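Local coordinates for putative epoxide hydrolase protein (Klebsiella pneumoniae subsp. pneumoniae, PDB 5BOV) that probably acts as an alpha/beta-fold hydrolase, perhaps opening epoxides or cleaving monoacylglycerols, its true substrate being unsettled, at residues A[40-43]-A[44-48]. Sequence-based numbering, arbitrary orientation.
Sequences WPYD and IQSYA
D43 OD1 takes two hydrogen bonds: one from the backbone of Q45, with Q45 N lying 2.9 Å from D43 OD1, and one with T200 OG1 from helix 194-201. The first closes an Asx turn at the start of the 3-10 segment 44-46. The Q45 N-H reaches the oxygen from above the carboxylate plane, at 151° about the hydrogen. D43 CG sits between its own backbone N and carbonyl carbon (chi1 78°), which swings the carboxylate forward over the next two amides. The side chains of D43 and Q45 then run side by side, with Q45 CB 3.3 Å from D43 OD1, and one water joins their ends by donating to both D43 OD2 and Q45 OE1.

The main chain tightens the same turn. S46 N lies 3.0 Å from D43 O and bonds to it, the i to i+3 bond of the turn. S46 OG turns back beside its own N and comes 3.7 Å from Y42 CB; N285 ND2 bonds to this hydroxyl, and a second water links it to D43 N.

Just upstream lies the HGWP sequence with its cis peptide before P41, a hallmark of epoxide-hydrolase relatives, and W40 N bonds to D110 OD2 of the probable nucleophile elbow. The Q45 N-H and the T200 hydroxyl would help D43 stay ionised although buried.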
loop_
_atom_site.group_PDB
_atom_site.type_symbol
_atom_site.label_atom_id
_atom_site.label_comp_id
_atom_site.label_asym_id
_atom_site.label_seq_id
_atom_site.Cartn_x
_atom_site.Cartn_y
_atom_site.Cartn_z
ATOM N N TRP A 40 -2.388 2.638 4.464
ATOM C CA TRP A 40 -3.353 3.600 5.115
ATOM C C TRP A 40 -3.196 3.477 6.658
ATOM O O TRP A 40 -3.185 2.317 7.160
ATOM C CB TRP A 40 -4.803 3.273 4.767
ATOM C CG TRP A 40 -5.744 4.189 5.433
ATOM C CD1 TRP A 40 -6.140 5.386 4.977
ATOM C CD2 TRP A 40 -6.417 3.993 6.674
ATOM N NE1 TRP A 40 -6.992 5.981 5.865
ATOM C CE2 TRP A 40 -7.180 5.143 6.924
ATOM C CE3 TRP A 40 -6.387 3.003 7.633
ATOM C CZ2 TRP A 40 -7.926 5.303 8.108
ATOM C CZ3 TRP A 40 -7.173 3.140 8.752
ATOM C CH2 TRP A 40 -7.904 4.308 9.007
ATOM N N PRO A 41 -3.158 4.582 7.416
ATOM C CA PRO A 41 -3.061 5.955 6.944
ATOM C C PRO A 41 -1.629 6.469 7.047
ATOM O O PRO A 41 -1.223 7.124 8.009
ATOM C CB PRO A 41 -3.996 6.682 7.937
ATOM C CG PRO A 41 -3.914 5.850 9.210
ATOM C CD PRO A 41 -3.321 4.509 8.874
ATOM N N TYR A 42 -0.813 5.977 6.116
ATOM C CA TYR A 42 0.632 6.254 6.094
ATOM C C TYR A 42 0.965 6.982 4.827
ATOM O O TYR A 42 0.051 7.347 4.038
ATOM C CB TYR A 42 1.427 4.976 6.245
ATOM C CG TYR A 42 1.002 4.167 7.474
ATOM C CD1 TYR A 42 1.646 4.358 8.660
ATOM C CD2 TYR A 42 0.056 3.168 7.409
ATOM C CE1 TYR A 42 1.304 3.617 9.807
ATOM C CE2 TYR A 42 -0.279 2.421 8.491
ATOM C CZ TYR A 42 0.340 2.635 9.690
ATOM O OH TYR A 42 -0.023 1.866 10.762
ATOM N N ASP A 43 2.242 7.223 4.552
ATOM C CA ASP A 43 2.588 7.844 3.272
ATOM C C ASP A 43 4.008 7.466 2.832
ATOM O O ASP A 43 4.566 6.515 3.378
ATOM C CB ASP A 43 2.384 9.371 3.275
ATOM C CG ASP A 43 3.486 10.119 3.968
ATOM O OD1 ASP A 43 4.287 9.514 4.695
ATOM O OD2 ASP A 43 3.418 11.372 3.856
ATOM N N ILE A 44 4.565 8.191 1.867
ATOM C CA ILE A 44 5.887 7.897 1.339
ATOM C C ILE A 44 6.991 7.881 2.413
ATOM O O ILE A 44 8.060 7.289 2.247
ATOM C CB ILE A 44 6.291 8.855 0.195
ATOM C CG1 ILE A 44 6.405 10.293 0.667
ATOM C CG2 ILE A 44 5.283 8.689 -0.959
ATOM C CD1 ILE A 44 7.023 11.197 -0.345
ATOM N N GLN A 45 6.777 8.588 3.551
ATOM C CA GLN A 45 7.787 8.580 4.588
ATOM C C GLN A 45 8.058 7.205 5.166
ATOM O O GLN A 45 9.086 6.962 5.817
ATOM C CB GLN A 45 7.450 9.571 5.720
ATOM C CG GLN A 45 7.270 11.018 5.281
ATOM C CD GLN A 45 8.387 11.581 4.390
ATOM O OE1 GLN A 45 8.063 12.349 3.423
ATOM N NE2 GLN A 45 9.567 11.309 4.676
ATOM N N SER A 46 7.146 6.261 4.935
ATOM C CA SER A 46 7.363 4.883 5.307
ATOM C C SER A 46 8.669 4.315 4.651
ATOM O O SER A 46 9.262 3.401 5.227
ATOM C CB SER A 46 6.209 4.016 4.807
ATOM O OG SER A 46 4.977 4.345 5.430
ATOM N N TYR A 47 9.100 4.945 3.551
ATOM C CA TYR A 47 10.266 4.531 2.814
ATOM C C TYR A 47 11.353 5.562 2.806
ATOM O O TYR A 47 12.316 5.403 2.067
ATOM C CB TYR A 47 9.839 4.171 1.398
ATOM C CG TYR A 47 8.780 3.071 1.365
ATOM C CD1 TYR A 47 9.123 1.756 1.670
ATOM C CD2 TYR A 47 7.450 3.354 1.065
ATOM C CE1 TYR A 47 8.214 0.733 1.601
ATOM C CE2 TYR A 47 6.486 2.339 1.033
ATOM C CZ TYR A 47 6.852 1.039 1.312
ATOM O OH TYR A 47 5.953 0.011 1.238
ATOM N N ALA A 48 11.349 6.492 3.769
ATOM C CA ALA A 48 12.382 7.533 3.773
ATOM C C ALA A 48 13.736 6.984 4.085
ATOM O O ALA A 48 14.755 7.653 3.769
ATOM C CB ALA A 48 12.018 8.648 4.733
HETATM O O HOH W 1 5.227 13.107 3.034
HETATM O O HOH W 2 4.214 6.958 6.900
#